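Local coordinates for YchF GTP-binding protein (Schizosaccharomyces pombe, PDB 1NI3) that hydrolyses ATP, and GTP with lower efficiency, and negatively regulates the G2/M transition of the cell cycle, at residues Ile153-Phe158 against Leu219-Ala224; Lys161-Leu166 against Ala187-Val192; Ile349-Asp354 against Val378-Asp383; Ile308-Cys313 against Asp383-Lys388. All coordinates share one frame; numbering follows the deposited sequence.

Contact 1 of 4, residues Ile153-Phe158 against Leu219-Ala224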
loop_
_atom_site.group_PDB
_atom_site.type_symbol
_atom_site.label_atom_id
_atom_site.label_comp_id
_atom_site.label_asym_id
_atom_site.label_seq_id
_atom_site.Cartn_x
_atom_site.Cartn_y
_atom_site.Cartn_z
ATOM N N ILE A 153 15.001 -0.763 -16.001
ATOM C CA ILE A 153 16.415 -1.039 -16.153
ATOM C C ILE A 153 16.946 -1.799 -14.953
ATOM O O ILE A 153 17.559 -2.864 -15.109
ATOM C CB ILE A 153 17.205 0.244 -16.351
ATOM C CG1 ILE A 153 16.728 0.943 -17.620
ATOM C CG2 ILE A 153 18.686 -0.079 -16.521
ATOM C CD1 ILE A 153 16.932 0.087 -18.866
ATOM N N LYS A 154 16.720 -1.264 -13.759
ATOM C CA LYS A 154 17.179 -1.952 -12.559
ATOM C C LYS A 154 16.792 -3.430 -12.568
ATOM O O LYS A 154 17.655 -4.298 -12.638
ATOM C CB LYS A 154 16.616 -1.275 -11.315
ATOM C CG LYS A 154 17.447 -0.109 -10.869
ATOM C CD LYS A 154 18.828 -0.598 -10.481
ATOM C CE LYS A 154 19.764 0.544 -10.142
ATOM N NZ LYS A 154 21.046 0.008 -9.613
ATOM N N ASP A 155 15.496 -3.714 -12.505
ATOM C CA ASP A 155 15.053 -5.100 -12.512
ATOM C C ASP A 155 15.669 -5.884 -13.650
ATOM O O ASP A 155 16.016 -7.053 -13.494
ATOM C CB ASP A 155 13.534 -5.183 -12.592
ATOM C CG ASP A 155 12.868 -4.664 -11.342
ATOM O OD1 ASP A 155 13.216 -5.134 -10.243
ATOM O OD2 ASP A 155 11.999 -3.783 -11.463
ATOM N N ALA A 156 15.800 -5.231 -14.798
ATOM C CA ALA A 156 16.382 -5.855 -15.976
ATOM C C ALA A 156 17.803 -6.265 -15.669
ATOM O O ALA A 156 18.201 -7.410 -15.892
ATOM C CB ALA A 156 16.369 -4.884 -17.127
ATOM N N GLU A 157 18.573 -5.317 -15.148
ATOM C CA GLU A 157 19.949 -5.600 -14.784
ATOM C C GLU A 157 19.969 -6.694 -13.726
ATOM O O GLU A 157 20.657 -7.690 -13.897
ATOM C CB GLU A 157 20.627 -4.332 -14.277
ATOM C CG GLU A 157 21.061 -3.412 -15.422
ATOM C CD GLU A 157 21.410 -2.005 -14.963
ATOM O OE1 GLU A 157 21.944 -1.845 -13.840
ATOM O OE2 GLU A 157 21.193 -1.063 -15.753
ATOM N N PHE A 158 19.199 -6.532 -12.653
ATOM C CA PHE A 158 19.172 -7.537 -11.609
ATOM C C PHE A 158 18.948 -8.920 -12.169
ATOM O O PHE A 158 19.654 -9.855 -11.828
ATOM C CB PHE A 158 18.073 -7.247 -10.600
ATOM C CG PHE A 158 18.020 -8.244 -9.486
ATOM C CD1 PHE A 158 18.792 -8.066 -8.343
ATOM C CD2 PHE A 158 17.207 -9.369 -9.577
ATOM C CE1 PHE A 158 18.754 -8.998 -7.289
ATOM C CE2 PHE A 158 17.160 -10.310 -8.534
ATOM C CZ PHE A 158 17.938 -10.120 -7.383
ATOM N N LEU A 219 12.679 -12.517 -6.275
ATOM C CA LEU A 219 13.596 -11.538 -6.843
ATOM C C LEU A 219 13.396 -10.125 -6.309
ATOM O O LEU A 219 14.169 -9.215 -6.626
ATOM C CB LEU A 219 13.470 -11.514 -8.362
ATOM C CG LEU A 219 13.643 -12.852 -9.078
ATOM C CD1 LEU A 219 13.466 -12.640 -10.566
ATOM C CD2 LEU A 219 15.007 -13.434 -8.767
ATOM N N TYR A 220 12.357 -9.949 -5.503
ATOM C CA TYR A 220 12.033 -8.654 -4.915
ATOM C C TYR A 220 12.202 -7.499 -5.904
ATOM O O TYR A 220 12.771 -6.449 -5.577
ATOM C CB TYR A 220 12.895 -8.433 -3.667
ATOM C CG TYR A 220 12.796 -9.584 -2.704
ATOM C CD1 TYR A 220 13.468 -10.770 -2.951
ATOM C CD2 TYR A 220 11.945 -9.527 -1.595
ATOM C CE1 TYR A 220 13.298 -11.868 -2.129
ATOM C CE2 TYR A 220 11.767 -10.630 -0.767
ATOM C CZ TYR A 220 12.450 -11.800 -1.043
ATOM O OH TYR A 220 12.283 -12.903 -0.238
ATOM N N LEU A 221 11.686 -7.691 -7.114
ATOM C CA LEU A 221 11.805 -6.673 -8.156
ATOM C C LEU A 221 11.084 -5.374 -7.812
ATOM O O LEU A 221 10.030 -5.381 -7.187
ATOM C CB LEU A 221 11.264 -7.217 -9.480
ATOM C CG LEU A 221 11.935 -8.497 -9.981
ATOM C CD1 LEU A 221 11.308 -8.935 -11.288
ATOM C CD2 LEU A 221 13.418 -8.246 -10.155
ATOM N N LEU A 222 11.672 -4.262 -8.223
ATOM C CA LEU A 222 11.091 -2.959 -7.979
ATOM C C LEU A 222 9.751 -2.884 -8.696
ATOM O O LEU A 222 8.729 -2.458 -8.147
ATOM C CB LEU A 222 12.012 -1.870 -8.528
ATOM C CG LEU A 222 13.088 -1.363 -7.573
ATOM C CD1 LEU A 222 14.238 -0.764 -8.350
ATOM C CD2 LEU A 222 12.476 -0.342 -6.624
ATOM N N THR A 223 9.786 -3.343 -9.938
ATOM C CA THR A 223 8.650 -3.347 -10.849
ATOM C C THR A 223 7.556 -4.387 -10.511
ATOM O O THR A 223 6.618 -4.594 -11.294
ATOM C CB THR A 223 9.191 -3.543 -12.293
ATOM O OG1 THR A 223 8.358 -2.862 -13.229
ATOM C CG2 THR A 223 9.285 -5.015 -12.654
ATOM N N ALA A 224 7.678 -5.017 -9.341
ATOM C CA ALA A 224 6.710 -5.990 -8.865
ATOM C C ALA A 224 5.709 -5.314 -7.937
ATOM O O ALA A 224 4.553 -5.681 -7.898
ATOM C CB ALA A 224 7.427 -7.115 -8.125
#
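Asp155, on helix 140-168, meets Leu221, Leu222 and Thr223, and an aspartate suits the place because its two oxygens can each accept from one of two successive amides. Its CB lies 3.9 Å from Leu221 CD2, an apolar touch at the root of the group. With CG anti to the carbonyl carbon (chi1 -67°), the carboxylate is carried onto the loop backbone, where CG passes beside Leu221 CB. OD1 accepts from Leu222 N at 2.7 Å through its syn lone pair, though the N-H is bent away from a straight line (138°). OD2 accepts from Thr223 N at 2.7 Å, again on the syn side but 24° out of the carboxylate plane. One buried carboxylate thus serves the leading amides of the short 3-10 segment 222-224, tying a long helix of the OBG-type G domain to the loop that runs from helix 210-217 into strand 227-232. One helical turn further on, Phe158 offers its ring edge: Leu219 CD2 lies in the ring plane, 3.8 Å from Phe158 CE2, and Leu221 CD2 touches Phe158 CD2 obliquely. Leu222 CD1 rests 3.8 Å from Lys154 CB, while the lysine chain bends off so that NZ can hydrogen-bond Asn107.

Contact 2 of 4, residues Lys161-Leu166 against Ala187-Val192; sequences KHLEGL and AIIEKV
Leu163 and Ile189 mesh where two nearly antiparallel helices run side by side, their local axes 10.1 Å apart at closest and their directions 160° from each other. The leucine holds CG anti to its backbone N (chi1 178°), which sends the branched end across to the partner helix; CD1 comes 3.4 Å from Ile189 CG2 as the two side chains slide past each other in opposite directions. Ile189 turns its other branch, CG1, toward Leu166 CD1, at 4.4 Å, so both arms of this beta-branched residue are used. In Glu190 the bend at chi2 (64°) brings the carboxylate to Leu163 CD2, the two side chains crossing at about a right angle. Shortening Leu163 to an alanine would probably open a gap beside Ile189 CG2 and leave the Glu190 chain without the methyl it lies against. The pair belongs to an antiparallel helical hairpin, as in the coiled-coil arm of YchF proteins, and helix 210-217 packs against helix 179-199 here, Ile215 touching both Ile188 and Ile189.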
loop_
_atom_site.group_PDB
_atom_site.type_symbol
_atom_site.label_atom_id
_atom_site.label_comp_id
_atom_site.label_asym_id
_atom_site.label_seq_id
_atom_site.Cartn_x
_atom_site.Cartn_y
_atom_site.Cartn_z
ATOM N N LYS A 161 21.973 -10.270 -14.233
ATOM C CA LYS A 161 23.004 -10.782 -13.349
ATOM C C LYS A 161 22.580 -12.086 -12.710
ATOM O O LYS A 161 23.278 -13.093 -12.795
ATOM C CB LYS A 161 23.346 -9.736 -12.277
ATOM C CG LYS A 161 24.545 -10.094 -11.403
ATOM C CD LYS A 161 24.175 -11.123 -10.337
ATOM C CE LYS A 161 25.383 -11.678 -9.583
ATOM N NZ LYS A 161 24.958 -12.566 -8.447
ATOM N N HIS A 162 21.426 -12.070 -12.062
ATOM C CA HIS A 162 20.927 -13.280 -11.406
ATOM C C HIS A 162 20.832 -14.425 -12.413
ATOM O O HIS A 162 21.195 -15.566 -12.112
ATOM C CB HIS A 162 19.550 -13.015 -10.786
ATOM C CG HIS A 162 19.017 -14.160 -10.000
ATOM N ND1 HIS A 162 18.527 -15.301 -10.592
ATOM C CD2 HIS A 162 18.950 -14.369 -8.661
ATOM C CE1 HIS A 162 18.186 -16.168 -9.657
ATOM N NE2 HIS A 162 18.435 -15.623 -8.476
ATOM N N LEU A 163 20.346 -14.107 -13.609
ATOM C CA LEU A 163 20.213 -15.090 -14.681
ATOM C C LEU A 163 21.604 -15.586 -15.057
ATOM O O LEU A 163 21.798 -16.763 -15.362
ATOM C CB LEU A 163 19.529 -14.456 -15.894
ATOM C CG LEU A 163 19.359 -15.346 -17.120
ATOM C CD1 LEU A 163 18.794 -16.695 -16.719
ATOM C CD2 LEU A 163 18.454 -14.654 -18.117
ATOM N N GLU A 164 22.569 -14.674 -15.039
ATOM C CA GLU A 164 23.948 -15.022 -15.344
ATOM C C GLU A 164 24.419 -16.055 -14.321
ATOM O O GLU A 164 25.140 -16.991 -14.657
ATOM C CB GLU A 164 24.831 -13.773 -15.268
ATOM C CG GLU A 164 26.193 -13.996 -14.613
ATOM C CD GLU A 164 26.680 -12.780 -13.836
ATOM O OE1 GLU A 164 26.967 -11.735 -14.462
ATOM O OE2 GLU A 164 26.772 -12.867 -12.591
ATOM N N GLY A 165 24.002 -15.876 -13.071
ATOM C CA GLY A 165 24.397 -16.791 -12.014
ATOM C C GLY A 165 23.874 -18.206 -12.176
ATOM O O GLY A 165 24.563 -19.182 -11.859
ATOM N N LEU A 166 22.649 -18.322 -12.674
ATOM C CA LEU A 166 22.035 -19.625 -12.879
ATOM C C LEU A 166 22.590 -20.357 -14.092
ATOM O O LEU A 166 22.468 -21.573 -14.185
ATOM C CB LEU A 166 20.518 -19.480 -13.018
ATOM C CG LEU A 166 19.747 -19.149 -11.742
ATOM C CD1 LEU A 166 18.279 -18.990 -12.090
ATOM C CD2 LEU A 166 19.937 -20.252 -10.709
ATOM N N ALA A 187 14.473 -21.007 -17.308
ATOM C CA ALA A 187 13.618 -20.740 -18.454
ATOM C C ALA A 187 12.618 -19.635 -18.095
ATOM O O ALA A 187 12.264 -18.802 -18.939
ATOM C CB ALA A 187 12.877 -21.995 -18.860
ATOM N N ILE A 188 12.177 -19.634 -16.837
ATOM C CA ILE A 188 11.225 -18.656 -16.336
ATOM C C ILE A 188 11.914 -17.313 -16.123
ATOM O O ILE A 188 11.419 -16.279 -16.574
ATOM C CB ILE A 188 10.614 -19.139 -15.018
ATOM C CG1 ILE A 188 9.848 -20.434 -15.280
ATOM C CG2 ILE A 188 9.719 -18.059 -14.416
ATOM C CD1 ILE A 188 9.272 -21.085 -14.052
ATOM N N ILE A 189 13.051 -17.323 -15.433
ATOM C CA ILE A 189 13.768 -16.083 -15.217
ATOM C C ILE A 189 13.989 -15.446 -16.582
ATOM O O ILE A 189 13.981 -14.222 -16.723
ATOM C CB ILE A 189 15.136 -16.321 -14.541
ATOM C CG1 ILE A 189 14.988 -16.241 -13.025
ATOM C CG2 ILE A 189 16.152 -15.281 -15.033
ATOM C CD1 ILE A 189 14.054 -17.241 -12.451
ATOM N N GLU A 190 14.187 -16.296 -17.583
ATOM C CA GLU A 190 14.409 -15.848 -18.947
ATOM C C GLU A 190 13.216 -15.016 -19.414
ATOM O O GLU A 190 13.386 -13.931 -19.972
ATOM C CB GLU A 190 14.584 -17.056 -19.863
ATOM C CG GLU A 190 15.437 -16.803 -21.100
ATOM C CD GLU A 190 16.872 -16.473 -20.747
ATOM O OE1 GLU A 190 17.221 -15.268 -20.723
ATOM O OE2 GLU A 190 17.649 -17.419 -20.483
ATOM N N LYS A 191 12.012 -15.536 -19.191
ATOM C CA LYS A 191 10.787 -14.836 -19.570
ATOM C C LYS A 191 10.676 -13.527 -18.798
ATOM O O LYS A 191 10.274 -12.510 -19.353
ATOM C CB LYS A 191 9.555 -15.701 -19.272
ATOM C CG LYS A 191 9.324 -16.864 -20.228
ATOM C CD LYS A 191 8.096 -17.690 -19.812
ATOM C CE LYS A 191 6.828 -16.843 -19.722
ATOM N NZ LYS A 191 5.697 -17.604 -19.123
ATOM N N VAL A 192 11.020 -13.567 -17.511
ATOM C CA VAL A 192 10.971 -12.376 -16.659
ATOM C C VAL A 192 11.820 -11.285 -17.310
ATOM O O VAL A 192 11.419 -10.118 -17.347
ATOM C CB VAL A 192 11.537 -12.661 -15.264
ATOM C CG1 VAL A 192 11.617 -11.381 -14.469
ATOM C CG2 VAL A 192 10.655 -13.670 -14.560
#

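Contact 3 of 4, residues Ile349-Asp354 against Val378-Asp383; sequences IMHYQD and VMESGD
His351 and Tyr352, where strand 346-350 passes into helix 352-358, lie against Gly382 and Asp383 at the end of a type II beta turn begun by Glu380, the CA atoms of His351 and Asp383 being 4.5 Å apart. This is part of the TGS domain, a ubiquitin-like fold, and the turn leads into its strand 384-386. Glycine suits position 382: its phi is positive, where a CB would jam against the preceding carbonyl O and would also press on Tyr352 CB. His351, at the N-cap position, has CG anti to its carbonyl carbon (chi1 -65°), laying the ring alongside Asp383 with ring and carboxylate planes only 12° apart; ND1 is 2.8 Å from Asp383 OD1. The Glu380 carboxylate comes near NE2, but its plane is turned 66° from the ring and the angle is too poor for a hydrogen bond. Two acids this near would be expected to stabilise a protonated imidazole. A leucine in place of His351 would probably leave the Asp383 and Glu380 carboxylates without the imidazole nitrogens beside them. Tyr377 OH hydrogen-bonds both Glu380 OE2 and Asp383 OD2, and so ties the two acids together, while Ile349 CG2 packs against Asp383 OD2. A water accepts from Tyr352 N at 2.9 Å and donates to Ser381 O and, at 2.6 Å, to Asp383 OD1.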
loop_
_atom_site.group_PDB
_atom_site.type_symbol
_atom_site.label_atom_id
_atom_site.label_comp_id
_atom_site.label_asym_id
_atom_site.label_seq_id
_atom_site.Cartn_x
_atom_site.Cartn_y
_atom_site.Cartn_z
ATOM N N ILE A 349 -16.116 -16.346 16.372
ATOM C CA ILE A 349 -16.288 -15.297 15.369
ATOM C C ILE A 349 -17.703 -14.741 15.367
ATOM O O ILE A 349 -18.662 -15.439 15.692
ATOM C CB ILE A 349 -15.962 -15.824 13.941
ATOM C CG1 ILE A 349 -14.498 -15.549 13.606
ATOM C CG2 ILE A 349 -16.869 -15.179 12.903
ATOM C CD1 ILE A 349 -13.510 -16.258 14.514
HETATM N N MSE A 350 -17.829 -13.483 14.975
HETATM C CA MSE A 350 -19.123 -12.835 14.943
HETATM C C MSE A 350 -19.073 -11.824 13.788
HETATM O O MSE A 350 -18.676 -10.676 13.967
HETATM C CB MSE A 350 -19.349 -12.186 16.316
HETATM C CG MSE A 350 -20.693 -11.529 16.547
HETATM SE SE MSE A 350 -21.008 -11.039 18.426
HETATM C CE MSE A 350 -19.197 -10.695 19.036
ATOM N N HIS A 351 -19.449 -12.287 12.595
ATOM C CA HIS A 351 -19.439 -11.463 11.386
ATOM C C HIS A 351 -20.014 -10.089 11.641
ATOM O O HIS A 351 -21.092 -9.955 12.213
ATOM C CB HIS A 351 -20.218 -12.138 10.249
ATOM C CG HIS A 351 -19.606 -13.418 9.781
ATOM N ND1 HIS A 351 -18.431 -13.916 10.293
ATOM C CD2 HIS A 351 -20.008 -14.309 8.831
ATOM C CE1 HIS A 351 -18.129 -15.053 9.689
ATOM N NE2 HIS A 351 -19.075 -15.308 8.797
ATOM N N TYR A 352 -19.292 -9.067 11.197
ATOM C CA TYR A 352 -19.717 -7.692 11.397
ATOM C C TYR A 352 -21.196 -7.489 11.075
ATOM O O TYR A 352 -21.926 -6.858 11.850
ATOM C CB TYR A 352 -18.878 -6.754 10.538
ATOM C CG TYR A 352 -19.323 -5.324 10.646
ATOM C CD1 TYR A 352 -19.102 -4.582 11.812
ATOM C CD2 TYR A 352 -20.010 -4.719 9.597
ATOM C CE1 TYR A 352 -19.563 -3.263 11.924
ATOM C CE2 TYR A 352 -20.472 -3.413 9.703
ATOM C CZ TYR A 352 -20.245 -2.689 10.870
ATOM O OH TYR A 352 -20.726 -1.401 10.970
ATOM N N GLN A 353 -21.642 -8.039 9.949
ATOM C CA GLN A 353 -23.033 -7.881 9.546
ATOM C C GLN A 353 -24.032 -8.370 10.594
ATOM O O GLN A 353 -25.054 -7.726 10.836
ATOM C CB GLN A 353 -23.281 -8.606 8.224
ATOM C CG GLN A 353 -24.567 -8.174 7.544
ATOM C CD GLN A 353 -24.667 -6.665 7.449
ATOM O OE1 GLN A 353 -25.155 -6.010 8.369
ATOM N NE2 GLN A 353 -24.190 -6.104 6.342
ATOM N N ASP A 354 -23.740 -9.506 11.215
ATOM C CA ASP A 354 -24.641 -10.038 12.222
ATOM C C ASP A 354 -24.638 -9.120 13.436
ATOM O O ASP A 354 -25.697 -8.665 13.882
ATOM C CB ASP A 354 -24.224 -11.448 12.626
ATOM C CG ASP A 354 -24.189 -12.391 11.452
ATOM O OD1 ASP A 354 -25.043 -12.221 10.541
ATOM O OD2 ASP A 354 -23.317 -13.299 11.439
ATOM N N VAL A 378 -10.900 -19.199 7.096
ATOM C CA VAL A 378 -10.283 -17.983 6.596
ATOM C C VAL A 378 -11.121 -16.831 7.116
ATOM O O VAL A 378 -12.327 -16.765 6.867
ATOM C CB VAL A 378 -10.240 -17.939 5.052
ATOM C CG1 VAL A 378 -9.171 -18.883 4.538
ATOM C CG2 VAL A 378 -11.598 -18.319 4.488
HETATM N N MSE A 379 -10.475 -15.936 7.862
HETATM C CA MSE A 379 -11.146 -14.781 8.445
HETATM C C MSE A 379 -11.890 -13.984 7.384
HETATM O O MSE A 379 -11.553 -14.020 6.198
HETATM C CB MSE A 379 -10.126 -13.874 9.139
HETATM C CG MSE A 379 -9.291 -14.556 10.202
HETATM SE SE MSE A 379 -10.361 -15.125 11.715
HETATM C CE MSE A 379 -10.250 -13.540 12.826
ATOM N N GLU A 380 -12.911 -13.264 7.817
ATOM C CA GLU A 380 -13.677 -12.453 6.899
ATOM C C GLU A 380 -13.572 -11.001 7.346
ATOM O O GLU A 380 -13.721 -10.676 8.527
ATOM C CB GLU A 380 -15.124 -12.929 6.875
ATOM C CG GLU A 380 -15.255 -14.368 6.372
ATOM C CD GLU A 380 -16.671 -14.899 6.437
ATOM O OE1 GLU A 380 -17.588 -14.254 5.886
ATOM O OE2 GLU A 380 -16.861 -15.974 7.045
ATOM N N SER A 381 -13.272 -10.133 6.388
ATOM C CA SER A 381 -13.109 -8.718 6.647
ATOM C C SER A 381 -14.211 -8.205 7.544
ATOM O O SER A 381 -15.387 -8.334 7.224
ATOM C CB SER A 381 -13.115 -7.947 5.329
ATOM O OG SER A 381 -12.772 -6.594 5.540
ATOM N N GLY A 382 -13.822 -7.640 8.677
ATOM C CA GLY A 382 -14.798 -7.096 9.597
ATOM C C GLY A 382 -15.122 -8.017 10.750
ATOM O O GLY A 382 -15.669 -7.591 11.763
ATOM N N ASP A 383 -14.781 -9.288 10.605
ATOM C CA ASP A 383 -15.066 -10.261 11.651
ATOM C C ASP A 383 -14.693 -9.768 13.059
ATOM O O ASP A 383 -13.639 -9.155 13.270
ATOM C CB ASP A 383 -14.341 -11.581 11.354
ATOM C CG ASP A 383 -15.169 -12.522 10.487
ATOM O OD1 ASP A 383 -16.281 -12.122 10.058
ATOM O OD2 ASP A 383 -14.716 -13.667 10.246
HETATM O O HOH W 1 -17.351 -9.970 9.186
#

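Contact 4 of 4, residues Ile308-Cys313 against Asp383-Lys388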
loop_
_atom_site.group_PDB
_atom_site.type_symbol
_atom_site.label_atom_id
_atom_site.label_comp_id
_atom_site.label_asym_id
_atom_site.label_seq_id
_atom_site.Cartn_x
_atom_site.Cartn_y
_atom_site.Cartn_z
ATOM N N ILE A 308 -6.681 -6.816 5.013
ATOM C CA ILE A 308 -8.042 -6.758 5.524
ATOM C C ILE A 308 -7.867 -6.764 7.040
ATOM O O ILE A 308 -6.739 -6.807 7.537
ATOM C CB ILE A 308 -8.855 -8.014 5.157
ATOM C CG1 ILE A 308 -8.175 -9.260 5.732
ATOM C CG2 ILE A 308 -8.984 -8.146 3.663
ATOM C CD1 ILE A 308 -9.052 -10.499 5.738
ATOM N N ASN A 309 -8.967 -6.745 7.781
ATOM C CA ASN A 309 -8.853 -6.742 9.229
ATOM C C ASN A 309 -10.056 -7.362 9.908
ATOM O O ASN A 309 -11.103 -7.587 9.298
ATOM C CB ASN A 309 -8.727 -5.309 9.719
ATOM C CG ASN A 309 -9.994 -4.518 9.480
ATOM O OD1 ASN A 309 -10.632 -4.658 8.436
ATOM N ND2 ASN A 309 -10.367 -3.683 10.438
ATOM N N TYR A 310 -9.883 -7.644 11.188
ATOM C CA TYR A 310 -10.957 -8.170 11.999
ATOM C C TYR A 310 -10.790 -7.390 13.303
ATOM O O TYR A 310 -9.736 -6.788 13.520
ATOM C CB TYR A 310 -10.807 -9.679 12.217
ATOM C CG TYR A 310 -9.694 -10.110 13.139
ATOM C CD1 TYR A 310 -8.451 -10.503 12.643
ATOM C CD2 TYR A 310 -9.900 -10.168 14.516
ATOM C CE1 TYR A 310 -7.449 -10.951 13.503
ATOM C CE2 TYR A 310 -8.907 -10.607 15.374
ATOM C CZ TYR A 310 -7.688 -10.999 14.861
ATOM O OH TYR A 310 -6.723 -11.459 15.717
ATOM N N PHE A 311 -11.805 -7.362 14.161
ATOM C CA PHE A 311 -11.681 -6.597 15.401
ATOM C C PHE A 311 -11.771 -7.454 16.640
ATOM O O PHE A 311 -12.067 -8.638 16.573
ATOM C CB PHE A 311 -12.782 -5.536 15.511
ATOM C CG PHE A 311 -13.050 -4.802 14.242
ATOM C CD1 PHE A 311 -13.962 -5.294 13.323
ATOM C CD2 PHE A 311 -12.376 -3.621 13.954
ATOM C CE1 PHE A 311 -14.200 -4.618 12.138
ATOM C CE2 PHE A 311 -12.608 -2.941 12.770
ATOM C CZ PHE A 311 -13.523 -3.441 11.858
ATOM N N THR A 312 -11.488 -6.835 17.777
ATOM C CA THR A 312 -11.612 -7.494 19.065
ATOM C C THR A 312 -12.252 -6.421 19.927
ATOM O O THR A 312 -11.581 -5.515 20.420
ATOM C CB THR A 312 -10.260 -7.954 19.666
ATOM O OG1 THR A 312 -9.409 -6.832 19.887
ATOM C CG2 THR A 312 -9.576 -8.944 18.747
ATOM N N CYS A 313 -13.571 -6.508 20.070
ATOM C CA CYS A 313 -14.330 -5.527 20.843
ATOM C C CYS A 313 -14.540 -5.921 22.301
ATOM O O CYS A 313 -14.561 -7.098 22.661
ATOM C CB CYS A 313 -15.673 -5.311 20.174
ATOM S SG CYS A 313 -15.495 -5.075 18.412
ATOM N N ASP A 383 -14.781 -9.288 10.605
ATOM C CA ASP A 383 -15.066 -10.261 11.651
ATOM C C ASP A 383 -14.693 -9.768 13.059
ATOM O O ASP A 383 -13.639 -9.155 13.270
ATOM C CB ASP A 383 -14.341 -11.581 11.354
ATOM C CG ASP A 383 -15.169 -12.522 10.487
ATOM O OD1 ASP A 383 -16.281 -12.122 10.058
ATOM O OD2 ASP A 383 -14.716 -13.667 10.246
ATOM N N ILE A 384 -15.578 -10.019 14.020
ATOM C CA ILE A 384 -15.333 -9.658 15.411
ATOM C C ILE A 384 -15.017 -10.994 16.049
ATOM O O ILE A 384 -15.893 -11.848 16.170
ATOM C CB ILE A 384 -16.583 -9.071 16.112
ATOM C CG1 ILE A 384 -16.903 -7.675 15.572
ATOM C CG2 ILE A 384 -16.323 -8.971 17.611
ATOM C CD1 ILE A 384 -17.338 -7.664 14.133
ATOM N N ALA A 385 -13.763 -11.183 16.438
ATOM C CA ALA A 385 -13.357 -12.447 17.018
ATOM C C ALA A 385 -12.961 -12.378 18.475
ATOM O O ALA A 385 -12.721 -11.304 19.024
ATOM C CB ALA A 385 -12.221 -13.045 16.202
ATOM N N HIS A 386 -12.902 -13.552 19.097
ATOM C CA HIS A 386 -12.526 -13.679 20.499
ATOM C C HIS A 386 -11.843 -15.027 20.760
ATOM O O HIS A 386 -12.442 -16.086 20.580
ATOM C CB HIS A 386 -13.763 -13.532 21.395
ATOM C CG HIS A 386 -13.611 -14.183 22.734
ATOM N ND1 HIS A 386 -13.948 -15.497 22.957
ATOM C CD2 HIS A 386 -13.085 -13.717 23.891
ATOM C CE1 HIS A 386 -13.635 -15.820 24.204
ATOM N NE2 HIS A 386 -13.112 -14.762 24.788
ATOM N N TRP A 387 -10.585 -14.966 21.189
ATOM C CA TRP A 387 -9.799 -16.159 21.478
ATOM C C TRP A 387 -9.746 -16.373 22.987
ATOM O O TRP A 387 -9.893 -15.414 23.753
ATOM C CB TRP A 387 -8.363 -16.010 20.954
ATOM C CG TRP A 387 -8.209 -15.127 19.741
ATOM C CD1 TRP A 387 -7.596 -13.909 19.688
ATOM C CD2 TRP A 387 -8.712 -15.383 18.419
ATOM N NE1 TRP A 387 -7.690 -13.387 18.416
ATOM C CE2 TRP A 387 -8.364 -14.271 17.620
ATOM C CE3 TRP A 387 -9.420 -16.441 17.837
ATOM C CZ2 TRP A 387 -8.703 -14.188 16.263
ATOM C CZ3 TRP A 387 -9.759 -16.357 16.484
ATOM C CH2 TRP A 387 -9.396 -15.236 15.714
ATOM N N LYS A 388 -9.539 -17.618 23.422
ATOM C CA LYS A 388 -9.463 -17.883 24.859
ATOM C C LYS A 388 -8.041 -18.243 25.285
ATOM O O LYS A 388 -7.304 -18.816 24.446
ATOM C CB LYS A 388 -10.415 -19.009 25.260
ATOM C CG LYS A 388 -10.608 -19.118 26.777
ATOM C CD LYS A 388 -11.429 -17.953 27.334
ATOM C CE LYS A 388 -12.880 -18.038 26.868
ATOM N NZ LYS A 388 -13.763 -17.026 27.510
HETATM O O HOH W 2 -14.084 -9.443 20.907
#
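Phe311 exchanges both of its backbone polar groups with segment 383-388: its N donates to Asp383 O at 2.7 Å, and its O accepts from Ala385 N at 3.1 Å. Flanking one residue of the partner in this way, they make a single parallel bridge to Ile384, although the strand directions diverge by 56°. Beyond it a water takes over, donating to Cys313 O and to Ala385 O, each at 3.0 Å. Tyr310, with CG between its backbone N and carbonyl carbon (chi1 72°), swings its ring beside Ala385 CB; with Trp387 it forms an offset edge-to-face pair, the Trp387 edge toward the Tyr310 face, planes at 81°. Tyr310 OH is hydrogen-bonded to Ala332 O and also accepts a weak bond from Trp387 NE1 at 3.5 Å. Strand 317-324 satisfies two more side chains: Asn309 ND2 donates to Ser320 OG, and Thr312 OG1 pairs with Trp321 NE1. Apolar Phe311 and Ile384 meet through their CD1 atoms. First and last strands side by side and parallel are the hallmark of the beta-grasp fold of ubiquitin and TGS domains.

The four contacts form two pairs on separate parts of the molecule. Contacts 1 and 2 share helix 140-168 within the G-domain range; their centres lie 12 Å apart, and Leu221 CD1 meets Val192 CG1 at 4.0 Å, so the packing of the two helices runs on into the loop after helix 210-217. Contacts 3 and 4 belong to the TGS domain, with centres 8 Å apart; they share Asp383, and Gly382 N lies 2.8 Å from Asn309 O, a probable hydrogen bond. Contacts 1 and 4 have centres about 38 Å apart, on opposite sides of the chain's centre, and nearest atoms about 17 Å apart. All four lie away from the predicted ATP site, which includes Lys33 and Ser34.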